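Local atomic coordinates of putative alpha/beta hydrolase FOLD protein (PDB entry 5A62), a protein that probably hydrolyses carboxylic ester bonds, as a putative archaeal carboxylesterase of the alpha/beta hydrolase fold. Residues Ile96-Gly101 against Trp249-Lys254; Ala118-Asn123 against Met263-Ile268; Ala215-Gly218 against Phe224-Leu227; Arg241-Ser246 against Pro255-Asp260. All blocks are in the same frame, centred on the assembly; numbering follows the deposited sequence.

Interaction 1: residues Ile96-Gly101 against Trp249-Lys254; sequences IGHSIG and WVVIEK. With ACT (acetate ion), chain B.
H98, the last residue of its strand, and V251, in the short helix 250-253, are the closest backbone points, with their CA atoms 7.8 Å apart. No hydrogen bond joins the two segments; the imidazole of H98 carries nearly all of the contact. With CG anti to the backbone N (chi1 175°), this ring reaches out from the strand end toward the helix. It meets W249 in an offset edge-to-face stack: the imidazole edge is turned to the face of the indole six-membered ring, with planes at 82° and CE1 of H98 4.1 Å from CE3 of W249. V251, also facing the ring and modelled in two conformers, comes closer than carbons can sit, so its detailed packing is doubtful. H98 NE2 is bonded to the carbonyl of H248, whereas ND1 is buried here without a modelled partner. At the end of the strand, G97, S99 and G101 fit the GxSxG pattern of a nucleophile elbow. S99, modelled in two conformers, is in the one described here hydrogen-bonded through OG to H248 NE2, consistent with the Ser-His pair of such hydrolases. An acetate, probably from the crystallisation liquor, takes a bond from I100 N to OXT (3.0 Å, 161°) and another from I32 N, as in an oxyanion hole. K254 folds back so that NZ donates to V251 O at 2.7 Å, and a salt bridge to E42 also holds it. Strand 93-98 runs beside strand 116-122, whose I122 touches both H98 and V250, while helices 170-180 and 256-272 pack around helix 250-253.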
loop_
_atom_site.group_PDB
_atom_site.type_symbol
_atom_site.label_atom_id
_atom_site.label_comp_id
_atom_site.label_asym_id
_atom_site.label_seq_id
_atom_site.Cartn_x
_atom_site.Cartn_y
_atom_site.Cartn_z
ATOM N N ILE A 96 4.585 -22.467 8.428
ATOM C CA ILE A 96 3.375 -22.338 9.234
ATOM C C ILE A 96 3.143 -20.824 9.394
ATOM O O ILE A 96 3.918 -20.172 10.056
ATOM C CB ILE A 96 3.438 -23.019 10.573
ATOM C CG1 ILE A 96 3.714 -24.527 10.342
ATOM C CG2 ILE A 96 2.153 -22.778 11.326
ATOM C CD1 ILE A 96 4.181 -25.198 11.591
ATOM N N GLY A 97 2.063 -20.329 8.769
ATOM C CA GLY A 97 1.828 -18.901 8.822
ATOM C C GLY A 97 0.462 -18.528 9.267
ATOM O O GLY A 97 -0.502 -19.138 8.829
ATOM N N HIS A 98 0.341 -17.555 10.168
ATOM C CA HIS A 98 -0.924 -17.099 10.716
ATOM C C HIS A 98 -1.241 -15.768 10.085
ATOM O O HIS A 98 -0.465 -14.838 10.128
ATOM C CB HIS A 98 -0.834 -16.939 12.253
ATOM C CG HIS A 98 -2.052 -16.371 12.893
ATOM N ND1 HIS A 98 -1.974 -15.609 14.038
ATOM C CD2 HIS A 98 -3.348 -16.523 12.644
ATOM C CE1 HIS A 98 -3.202 -15.255 14.406
ATOM N NE2 HIS A 98 -4.061 -15.810 13.582
ATOM N N SER A 99 -2.447 -15.686 9.521
ATOM C CA SER A 99 -2.992 -14.453 8.925
ATOM C C SER A 99 -2.066 -13.966 7.818
ATOM O O SER A 99 -1.829 -14.642 6.866
ATOM C CB SER A 99 -3.314 -13.408 9.986
ATOM O OG SER A 99 -4.345 -12.561 9.472
ATOM N N ILE A 100 -1.478 -12.787 7.914
ATOM C CA ILE A 100 -0.509 -12.369 6.900
ATOM C C ILE A 100 0.596 -13.364 6.684
ATOM O O ILE A 100 1.115 -13.506 5.574
ATOM C CB ILE A 100 0.078 -10.929 7.162
ATOM C CG1 ILE A 100 0.648 -10.316 5.881
ATOM C CG2 ILE A 100 1.127 -10.926 8.251
ATOM C CD1 ILE A 100 1.148 -8.899 6.010
ATOM N N GLY A 101 0.954 -14.045 7.747
ATOM C CA GLY A 101 1.986 -15.136 7.641
ATOM C C GLY A 101 1.568 -16.200 6.684
ATOM O O GLY A 101 2.383 -16.789 5.980
ATOM N N TRP A 249 -7.952 -14.718 16.078
ATOM C CA TRP A 249 -6.843 -14.778 17.003
ATOM C C TRP A 249 -6.688 -16.111 17.734
ATOM O O TRP A 249 -6.324 -16.208 18.891
ATOM C CB TRP A 249 -6.908 -13.595 17.980
ATOM C CG TRP A 249 -6.590 -12.325 17.350
ATOM C CD1 TRP A 249 -7.487 -11.363 16.928
ATOM C CD2 TRP A 249 -5.288 -11.852 16.975
ATOM N NE1 TRP A 249 -6.811 -10.328 16.344
ATOM C CE2 TRP A 249 -5.467 -10.583 16.379
ATOM C CE3 TRP A 249 -3.975 -12.342 17.148
ATOM C CZ2 TRP A 249 -4.393 -9.828 15.909
ATOM C CZ3 TRP A 249 -2.929 -11.595 16.664
ATOM C CH2 TRP A 249 -3.149 -10.341 16.054
ATOM N N VAL A 250 -6.910 -17.183 16.998
ATOM C CA VAL A 250 -6.834 -18.533 17.531
ATOM C C VAL A 250 -5.452 -18.810 18.114
ATOM O O VAL A 250 -5.306 -19.622 19.016
ATOM C CB VAL A 250 -7.213 -19.598 16.439
ATOM C CG1 VAL A 250 -6.175 -19.656 15.339
ATOM C CG2 VAL A 250 -7.444 -20.970 17.058
ATOM N N VAL A 251 -4.392 -18.194 17.589
ATOM C CA VAL A 251 -3.036 -18.387 18.065
ATOM C C VAL A 251 -2.845 -17.811 19.486
ATOM O O VAL A 251 -1.927 -18.174 20.187
ATOM C CB VAL A 251 -2.009 -17.803 17.063
ATOM C CG1 VAL A 251 -2.248 -16.334 16.811
ATOM C CG2 VAL A 251 -0.580 -18.003 17.496
ATOM N N ILE A 252 -3.700 -16.907 19.900
ATOM C CA ILE A 252 -3.669 -16.420 21.277
ATOM C C ILE A 252 -4.379 -17.438 22.176
ATOM O O ILE A 252 -3.865 -17.708 23.269
ATOM C CB ILE A 252 -4.400 -15.071 21.377
ATOM C CG1 ILE A 252 -3.639 -14.018 20.595
ATOM C CG2 ILE A 252 -4.659 -14.637 22.825
ATOM C CD1 ILE A 252 -2.280 -13.701 21.081
ATOM N N GLU A 253 -5.530 -17.963 21.747
ATOM C CA GLU A 253 -6.298 -18.877 22.593
ATOM C C GLU A 253 -5.692 -20.270 22.679
ATOM O O GLU A 253 -5.877 -20.951 23.680
ATOM C CB GLU A 253 -7.694 -18.978 22.086
ATOM C CG GLU A 253 -8.401 -17.644 22.288
ATOM C CD GLU A 253 -9.917 -17.761 22.249
ATOM O OE1 GLU A 253 -10.438 -18.851 21.884
ATOM O OE2 GLU A 253 -10.611 -16.787 22.580
ATOM N N LYS A 254 -5.022 -20.710 21.619
ATOM C CA LYS A 254 -4.314 -21.995 21.576
ATOM C C LYS A 254 -5.212 -23.167 21.950
ATOM O O LYS A 254 -4.880 -23.942 22.847
ATOM C CB LYS A 254 -3.023 -21.961 22.435
ATOM C CG LYS A 254 -2.092 -20.818 22.039
ATOM C CD LYS A 254 -0.665 -20.970 22.537
ATOM C CE LYS A 254 0.256 -19.793 22.169
ATOM N NZ LYS A 254 0.346 -19.550 20.755
HETATM C C ACT B . -3.312 -10.050 9.344
HETATM O O ACT B . -4.007 -9.411 10.173
HETATM O OXT ACT B . -2.279 -10.541 9.706
HETATM C CH3 ACT B . -3.721 -10.178 7.850
#

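Interaction 2: residues Ala118-Asn123 against Met263-Ile268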
loop_
_atom_site.group_PDB
_atom_site.type_symbol
_atom_site.label_atom_id
_atom_site.label_comp_id
_atom_site.label_asym_id
_atom_site.label_seq_id
_atom_site.Cartn_x
_atom_site.Cartn_y
_atom_site.Cartn_z
ATOM N N ALA A 118 5.587 -27.935 2.026
ATOM C CA ALA A 118 4.228 -27.725 2.466
ATOM C C ALA A 118 4.131 -26.377 3.115
ATOM O O ALA A 118 5.094 -25.849 3.663
ATOM C CB ALA A 118 3.795 -28.761 3.451
ATOM N N ILE A 119 2.929 -25.856 3.034
ATOM C CA ILE A 119 2.543 -24.695 3.825
ATOM C C ILE A 119 1.284 -25.032 4.611
ATOM O O ILE A 119 0.425 -25.774 4.172
ATOM C CB ILE A 119 2.336 -23.447 3.029
ATOM C CG1 ILE A 119 1.146 -23.466 2.109
ATOM C CG2 ILE A 119 3.596 -23.100 2.292
ATOM C CD1 ILE A 119 0.912 -22.137 1.392
ATOM N N ILE A 120 1.207 -24.410 5.806
ATOM C CA ILE A 120 0.095 -24.562 6.743
ATOM C C ILE A 120 -0.348 -23.175 7.070
ATOM O O ILE A 120 0.363 -22.473 7.805
ATOM C CB ILE A 120 0.443 -25.369 7.981
ATOM C CG1 ILE A 120 0.962 -26.734 7.555
ATOM C CG2 ILE A 120 -0.833 -25.496 8.855
ATOM C CD1 ILE A 120 1.510 -27.563 8.699
ATOM N N MET A 121 -1.494 -22.765 6.583
ATOM C CA MET A 121 -2.013 -21.402 6.750
ATOM C C MET A 121 -3.067 -21.404 7.839
ATOM O O MET A 121 -4.058 -22.148 7.716
ATOM C CB MET A 121 -2.651 -20.912 5.470
ATOM C CG MET A 121 -1.694 -20.848 4.293
ATOM S SD MET A 121 -2.464 -20.339 2.765
ATOM C CE MET A 121 -3.441 -21.800 2.367
ATOM N N ILE A 122 -2.889 -20.655 8.900
ATOM C CA ILE A 122 -3.802 -20.588 10.023
ATOM C C ILE A 122 -4.500 -19.236 9.885
ATOM O O ILE A 122 -3.874 -18.186 9.988
ATOM C CB ILE A 122 -3.105 -20.687 11.341
ATOM C CG1 ILE A 122 -2.239 -21.962 11.416
ATOM C CG2 ILE A 122 -4.151 -20.575 12.471
ATOM C CD1 ILE A 122 -1.424 -22.094 12.666
ATOM N N ASN A 123 -5.820 -19.221 9.595
ATOM C CA ASN A 123 -6.570 -18.028 9.251
ATOM C C ASN A 123 -5.798 -17.157 8.293
ATOM O O ASN A 123 -5.662 -15.956 8.518
ATOM C CB ASN A 123 -6.926 -17.239 10.545
ATOM C CG ASN A 123 -7.909 -17.981 11.431
ATOM O OD1 ASN A 123 -8.751 -18.755 10.937
ATOM N ND2 ASN A 123 -7.791 -17.735 12.731
ATOM N N MET A 263 -0.266 -31.365 14.209
ATOM C CA MET A 263 0.707 -32.465 14.246
ATOM C C MET A 263 0.345 -33.578 13.250
ATOM O O MET A 263 1.217 -34.210 12.645
ATOM C CB MET A 263 0.902 -32.987 15.677
ATOM C CG MET A 263 1.348 -31.923 16.656
ATOM S SD MET A 263 2.716 -30.834 16.131
ATOM C CE MET A 263 3.974 -32.075 15.920
ATOM N N GLY A 264 -0.944 -33.761 13.009
ATOM C CA GLY A 264 -1.407 -34.596 11.964
ATOM C C GLY A 264 -0.896 -34.228 10.588
ATOM O O GLY A 264 -0.415 -35.039 9.793
ATOM N N PHE A 265 -1.022 -32.942 10.281
ATOM C CA PHE A 265 -0.504 -32.474 9.013
ATOM C C PHE A 265 1.007 -32.679 8.909
ATOM O O PHE A 265 1.531 -33.052 7.870
ATOM C CB PHE A 265 -0.773 -30.947 8.899
ATOM C CG PHE A 265 -2.217 -30.527 8.718
ATOM C CD1 PHE A 265 -3.257 -31.425 8.395
ATOM C CD2 PHE A 265 -2.546 -29.182 8.830
ATOM C CE1 PHE A 265 -4.529 -30.946 8.233
ATOM C CE2 PHE A 265 -3.801 -28.721 8.619
ATOM C CZ PHE A 265 -4.779 -29.589 8.308
ATOM N N LEU A 266 1.751 -32.365 9.971
ATOM C CA LEU A 266 3.183 -32.486 9.939
ATOM C C LEU A 266 3.593 -33.963 9.791
ATOM O O LEU A 266 4.607 -34.226 9.183
ATOM C CB LEU A 266 3.809 -31.880 11.194
ATOM C CG LEU A 266 3.680 -30.329 11.223
ATOM C CD1 LEU A 266 4.172 -29.801 12.527
ATOM C CD2 LEU A 266 4.490 -29.734 10.106
ATOM N N ALA A 267 2.777 -34.869 10.305
ATOM C CA ALA A 267 3.065 -36.281 10.101
ATOM C C ALA A 267 2.945 -36.679 8.666
ATOM O O ALA A 267 3.776 -37.452 8.185
ATOM C CB ALA A 267 2.124 -37.126 10.924
ATOM N N ILE A 268 1.963 -36.134 7.954
ATOM C CA ILE A 268 1.833 -36.365 6.517
ATOM C C ILE A 268 3.017 -35.823 5.791
ATOM O O ILE A 268 3.562 -36.465 4.921
ATOM C CB ILE A 268 0.547 -35.743 5.968
ATOM C CG1 ILE A 268 -0.667 -36.431 6.610
ATOM C CG2 ILE A 268 0.514 -35.699 4.439
ATOM C CD1 ILE A 268 -1.958 -35.685 6.399
#
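I120 meets F265 and L266 with two branches: CG2 touches the phenyl ring of F265, CD1 both F265 CB and L266. The CG2 methyl comes in at the edge of the F265 ring, near the ring plane, 4.1 Å from CD2 of F265. The two side chains cross obliquely, and the rim of the phenyl group is turned to the isoleucine. The longer branch of I120 is stretched out (chi2 173°) and carries CD1 past the root of the phenylalanine, 4.1 Å from F265 CB. There CD1 also reaches L266, whose CD2 lies 3.9 Å away; these two side chains run at about a right angle. L266 leaves its helix along the flank, and only the end of its chain turns in to the strand. The spacing is that of a strand under a helix, with the CA atoms of I120 and F265 8.3 Å apart. This is the layered packing of the alpha/beta hydrolase fold: helix 256-272 covers one side of the central sheet through I120, while I119 and M121, pointing the other way, touch helix 100-111. All three touching residues are buried and the contact is wholly apolar. Around it, the F265 ring meets that of F214 with planes at about 30° and also rests on I216 of strand 212-218, the next strand across the sheet. I96, from strand 93-98, touches I120 from the other neighbouring strand.

Interaction 3: residues Ala215-Gly218 against Phe224-Leu227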
loop_
_atom_site.group_PDB
_atom_site.type_symbol
_atom_site.label_atom_id
_atom_site.label_comp_id
_atom_site.label_asym_id
_atom_site.label_seq_id
_atom_site.Cartn_x
_atom_site.Cartn_y
_atom_site.Cartn_z
ATOM N N ALA A 215 -4.676 -25.792 5.475
ATOM C CA ALA A 215 -5.254 -24.615 6.110
ATOM C C ALA A 215 -6.052 -25.030 7.341
ATOM O O ALA A 215 -6.758 -26.046 7.363
ATOM C CB ALA A 215 -6.125 -23.833 5.189
ATOM N N ILE A 216 -5.901 -24.267 8.388
ATOM C CA ILE A 216 -6.704 -24.323 9.633
ATOM C C ILE A 216 -7.393 -22.993 9.795
ATOM O O ILE A 216 -6.696 -21.976 9.838
ATOM C CB ILE A 216 -5.819 -24.627 10.833
ATOM C CG1 ILE A 216 -4.952 -25.876 10.577
ATOM C CG2 ILE A 216 -6.685 -24.776 12.081
ATOM C CD1 ILE A 216 -3.938 -26.236 11.645
ATOM N N VAL A 217 -8.731 -22.962 9.853
ATOM C CA VAL A 217 -9.465 -21.725 9.912
ATOM C C VAL A 217 -10.469 -21.788 11.043
ATOM O O VAL A 217 -11.110 -22.829 11.217
ATOM C CB VAL A 217 -10.128 -21.404 8.565
ATOM C CG1 VAL A 217 -11.151 -22.397 8.133
ATOM C CG2 VAL A 217 -10.780 -20.033 8.573
ATOM N N GLY A 218 -10.613 -20.702 11.771
ATOM C CA GLY A 218 -11.628 -20.596 12.818
ATOM C C GLY A 218 -12.980 -20.341 12.187
ATOM O O GLY A 218 -13.111 -19.467 11.345
ATOM N N PHE A 224 -11.702 -14.975 6.630
ATOM C CA PHE A 224 -10.866 -16.112 6.192
ATOM C C PHE A 224 -11.636 -17.344 5.906
ATOM O O PHE A 224 -11.253 -18.101 5.039
ATOM C CB PHE A 224 -9.658 -16.320 7.133
ATOM C CG PHE A 224 -8.642 -15.243 6.944
ATOM C CD1 PHE A 224 -7.840 -15.229 5.817
ATOM C CD2 PHE A 224 -8.551 -14.205 7.818
ATOM C CE1 PHE A 224 -6.925 -14.233 5.614
ATOM C CE2 PHE A 224 -7.621 -13.200 7.634
ATOM C CZ PHE A 224 -6.804 -13.221 6.522
ATOM N N MET A 225 -12.792 -17.577 6.538
ATOM C CA MET A 225 -13.663 -18.686 6.101
ATOM C C MET A 225 -14.053 -18.542 4.676
ATOM O O MET A 225 -14.015 -19.462 3.899
ATOM C CB MET A 225 -14.915 -18.817 6.968
ATOM C CG MET A 225 -14.641 -19.434 8.322
ATOM S SD MET A 225 -14.351 -21.204 8.290
ATOM C CE MET A 225 -16.049 -21.771 8.058
ATOM N N ARG A 226 -14.446 -17.330 4.310
ATOM C CA ARG A 226 -14.906 -17.088 2.959
ATOM C C ARG A 226 -13.726 -17.276 1.968
ATOM O O ARG A 226 -13.830 -17.951 0.922
ATOM C CB ARG A 226 -15.499 -15.710 2.823
ATOM C CG ARG A 226 -16.170 -15.534 1.460
ATOM C CD ARG A 226 -16.506 -14.071 1.157
ATOM N NE ARG A 226 -15.308 -13.375 0.702
ATOM C CZ ARG A 226 -14.699 -12.331 1.290
ATOM N NH1 ARG A 226 -15.075 -11.825 2.416
ATOM N NH2 ARG A 226 -13.672 -11.810 0.637
ATOM N N LEU A 227 -12.575 -16.665 2.256
ATOM C CA LEU A 227 -11.447 -16.787 1.372
ATOM C C LEU A 227 -10.910 -18.195 1.262
ATOM O O LEU A 227 -10.523 -18.572 0.165
ATOM C CB LEU A 227 -10.374 -15.794 1.806
ATOM C CG LEU A 227 -10.683 -14.314 1.706
ATOM C CD1 LEU A 227 -9.555 -13.492 2.306
ATOM C CD2 LEU A 227 -10.957 -13.858 0.315
#
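V217 and M225 bring strand 212-218 close to the first turns of helix 222-234, their CA atoms only 6.4 Å apart. The apolar part rests on both methyls of V217. CG1, set between the backbone N and the carbonyl carbon (chi1 63°), lies 3.4 Å from SD of M225, a tight approach. CG2 touches the same sulfur at 3.8 Å and meets the root of F224, with CB of F224 4.1 Å away. The methionine is bent at both chi2 and chi3 (-75° and -76°), which brings the sulfur against V217 and G218 while the CE methyl points away from the strand, and the side chains of V217 and M225 cross at about a right angle. F224 starts toward the strand, but its ring leads away and reaches S99. The second kind of contact is with backbone: G218 O faces the methionine, 3.4 Å from CG of M225 and 3.7 Å from its SD. No hydrogen bond spans the segments. Polar groups are met by other partners: G218 N is bonded to N123 OD1, F224 N to D221 OD1 beside the helix start, and the R226 guanidinium forms a salt bridge with D133. Strand 212-218, helix 222-234 and strand 239-243 make a beta-alpha-beta crossover of the alpha/beta hydrolase fold, and here the helix packs on its own preceding strand.

Interaction 4: residues Arg241-Ser246 against Pro255-Asp260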
loop_
_atom_site.group_PDB
_atom_site.type_symbol
_atom_site.label_atom_id
_atom_site.label_comp_id
_atom_site.label_asym_id
_atom_site.label_seq_id
_atom_site.Cartn_x
_atom_site.Cartn_y
_atom_site.Cartn_z
ATOM N N ARG A 241 -9.188 -27.652 7.373
ATOM C CA ARG A 241 -9.844 -28.092 8.601
ATOM C C ARG A 241 -10.338 -26.874 9.275
ATOM O O ARG A 241 -9.663 -25.829 9.379
ATOM C CB ARG A 241 -8.842 -28.817 9.492
ATOM C CG ARG A 241 -8.114 -29.993 8.878
ATOM C CD ARG A 241 -9.052 -31.188 8.712
ATOM N NE ARG A 241 -8.324 -32.280 8.085
ATOM C CZ ARG A 241 -8.148 -32.461 6.787
ATOM N NH1 ARG A 241 -8.701 -31.642 5.894
ATOM N NH2 ARG A 241 -7.407 -33.487 6.351
ATOM N N VAL A 242 -11.565 -26.915 9.749
ATOM C CA VAL A 242 -12.187 -25.814 10.446
ATOM C C VAL A 242 -12.263 -26.056 11.946
ATOM O O VAL A 242 -12.727 -27.120 12.381
ATOM C CB VAL A 242 -13.623 -25.524 9.889
ATOM C CG1 VAL A 242 -14.303 -24.412 10.672
ATOM C CG2 VAL A 242 -13.532 -25.225 8.387
ATOM N N LEU A 243 -11.903 -25.084 12.738
ATOM C CA LEU A 243 -12.018 -25.100 14.197
ATOM C C LEU A 243 -13.305 -24.441 14.549
ATOM O O LEU A 243 -13.443 -23.227 14.516
ATOM C CB LEU A 243 -10.806 -24.395 14.880
ATOM C CG LEU A 243 -9.489 -25.092 14.644
ATOM C CD1 LEU A 243 -8.388 -24.143 15.049
ATOM C CD2 LEU A 243 -9.413 -26.376 15.491
ATOM N N GLN A 244 -14.271 -25.269 15.023
ATOM C CA GLN A 244 -15.573 -24.739 15.390
ATOM C C GLN A 244 -15.495 -23.912 16.618
ATOM O O GLN A 244 -14.998 -24.350 17.649
ATOM C CB GLN A 244 -16.591 -25.882 15.631
ATOM C CG GLN A 244 -16.891 -26.710 14.420
ATOM C CD GLN A 244 -17.373 -25.909 13.205
ATOM O OE1 GLN A 244 -18.063 -24.945 13.358
ATOM N NE2 GLN A 244 -16.975 -26.313 12.063
ATOM N N GLY A 245 -15.947 -22.695 16.515
ATOM C CA GLY A 245 -15.938 -21.765 17.594
ATOM C C GLY A 245 -14.713 -20.953 17.861
ATOM O O GLY A 245 -14.662 -20.159 18.788
ATOM N N SER A 246 -13.707 -21.078 16.991
ATOM C CA SER A 246 -12.539 -20.240 17.054
ATOM C C SER A 246 -12.638 -19.113 16.021
ATOM O O SER A 246 -13.397 -19.208 15.057
ATOM C CB SER A 246 -11.276 -21.062 16.730
ATOM O OG SER A 246 -11.033 -22.046 17.737
ATOM N N PRO A 255 -6.294 -23.365 21.225
ATOM C CA PRO A 255 -7.108 -24.543 21.536
ATOM C C PRO A 255 -6.420 -25.808 21.209
ATOM O O PRO A 255 -5.760 -25.960 20.184
ATOM C CB PRO A 255 -8.343 -24.328 20.677
ATOM C CG PRO A 255 -7.847 -23.535 19.527
ATOM C CD PRO A 255 -6.846 -22.591 20.113
ATOM N N LYS A 256 -6.620 -26.826 22.051
ATOM C CA LYS A 256 -5.921 -28.084 21.854
ATOM C C LYS A 256 -6.137 -28.738 20.489
ATOM O O LYS A 256 -5.227 -29.282 19.871
ATOM C CB LYS A 256 -6.364 -29.096 22.934
ATOM C CG LYS A 256 -5.687 -30.451 22.770
ATOM C CD LYS A 256 -6.155 -31.461 23.815
ATOM C CE LYS A 256 -5.110 -32.548 24.041
ATOM N NZ LYS A 256 -5.026 -33.506 22.905
ATOM N N GLU A 257 -7.355 -28.614 19.955
ATOM C CA GLU A 257 -7.652 -29.224 18.689
ATOM C C GLU A 257 -6.743 -28.683 17.569
ATOM O O GLU A 257 -6.400 -29.376 16.654
ATOM C CB GLU A 257 -9.111 -29.024 18.267
ATOM C CG GLU A 257 -9.493 -29.876 17.097
ATOM C CD GLU A 257 -10.913 -29.680 16.604
ATOM O OE1 GLU A 257 -11.559 -28.708 17.025
ATOM O OE2 GLU A 257 -11.287 -30.514 15.726
ATOM N N MET A 258 -6.315 -27.425 17.683
ATOM C CA MET A 258 -5.464 -26.894 16.631
ATOM C C MET A 258 -4.174 -27.694 16.543
ATOM O O MET A 258 -3.624 -27.897 15.458
ATOM C CB MET A 258 -5.125 -25.435 16.866
ATOM C CG MET A 258 -4.235 -24.792 15.812
ATOM S SD MET A 258 -4.297 -22.996 15.848
ATOM C CE MET A 258 -3.528 -22.691 17.356
ATOM N N TYR A 259 -3.691 -28.130 17.699
ATOM C CA TYR A 259 -2.399 -28.849 17.700
ATOM C C TYR A 259 -2.523 -30.288 17.268
ATOM O O TYR A 259 -1.614 -30.811 16.675
ATOM C CB TYR A 259 -1.625 -28.673 19.030
ATOM C CG TYR A 259 -1.507 -27.198 19.333
ATOM C CD1 TYR A 259 -0.657 -26.427 18.604
ATOM C CD2 TYR A 259 -2.359 -26.577 20.239
ATOM C CE1 TYR A 259 -0.594 -25.061 18.806
ATOM C CE2 TYR A 259 -2.298 -25.224 20.458
ATOM C CZ TYR A 259 -1.433 -24.462 19.717
ATOM O OH TYR A 259 -1.354 -23.084 19.887
ATOM N N ASP A 260 -3.643 -30.895 17.608
ATOM C CA ASP A 260 -3.955 -32.220 17.120
ATOM C C ASP A 260 -3.948 -32.162 15.608
ATOM O O ASP A 260 -3.312 -32.966 14.967
ATOM C CB ASP A 260 -5.320 -32.646 17.650
ATOM C CG ASP A 260 -5.332 -32.861 19.181
ATOM O OD1 ASP A 260 -4.271 -33.010 19.819
ATOM O OD2 ASP A 260 -6.450 -32.817 19.699
HETATM O O HOH W 1 -12.056 -29.676 13.237
HETATM O O HOH W 2 -13.761 -28.057 15.686
#
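L243 and E257 carry most of the nonpolar contact, sliding past each other in opposite directions. The CD2 methyl of the leucine sits against the whole length of the glutamate chain, 3.8 Å from CB of E257 and 3.5 Å from OE1 of E257. The other methyl, CD1, meets CB of M258 at 4.0 Å; there the side chains cross at about a right angle, and the sulfur end of M258 turns away. Past the end of the strand, S246 OG packs on the proline ring, 3.9 Å from CG of P255. These pairs set the outermost strand 239-243 of the alpha/beta hydrolase sheet against the start of helix 256-272; a type II beta turn from L243 to S246 follows the strand, and G245 N is bonded to S219 OG. Water-mediated bonds form the second kind of interaction. E257 is extended, with CG anti to the backbone N (chi1 -169°), and each carboxylate oxygen receives a hydrogen bond from a water. One water, 2.7 Å from OE2 of E257, donates both to it and to V242 O; the other, 2.7 Å from OE1 of E257, donates to it and accepts from Q244 N. Within the helix, K256 NZ forms a salt bridge with D260 OD1 at 3.2 Å, with a weak hydrogen bond in it, on the exposed side.

Overall arrangement
All four interactions reach one mixed sheet, with strands 93-98, 116-122, 212-218 and 239-243 lying side by side in that order. Their centres are 11 to 14 Å apart. Interactions 2 and 4 share helix 256-272, and the short helix 250-253 of interaction 1 precedes it; interaction 3 brings in helix 222-234. Along the chain interaction 1 crosses both 2 and 4, while interactions 3 and 4 follow each other inside the loop closed by 2. Contact between them is direct: G97 probably bonds to I120 and I122, N123 to G218, and V217 to L243. The C-terminal elements are thus tied to the strands beside the probable nucleophile elbow.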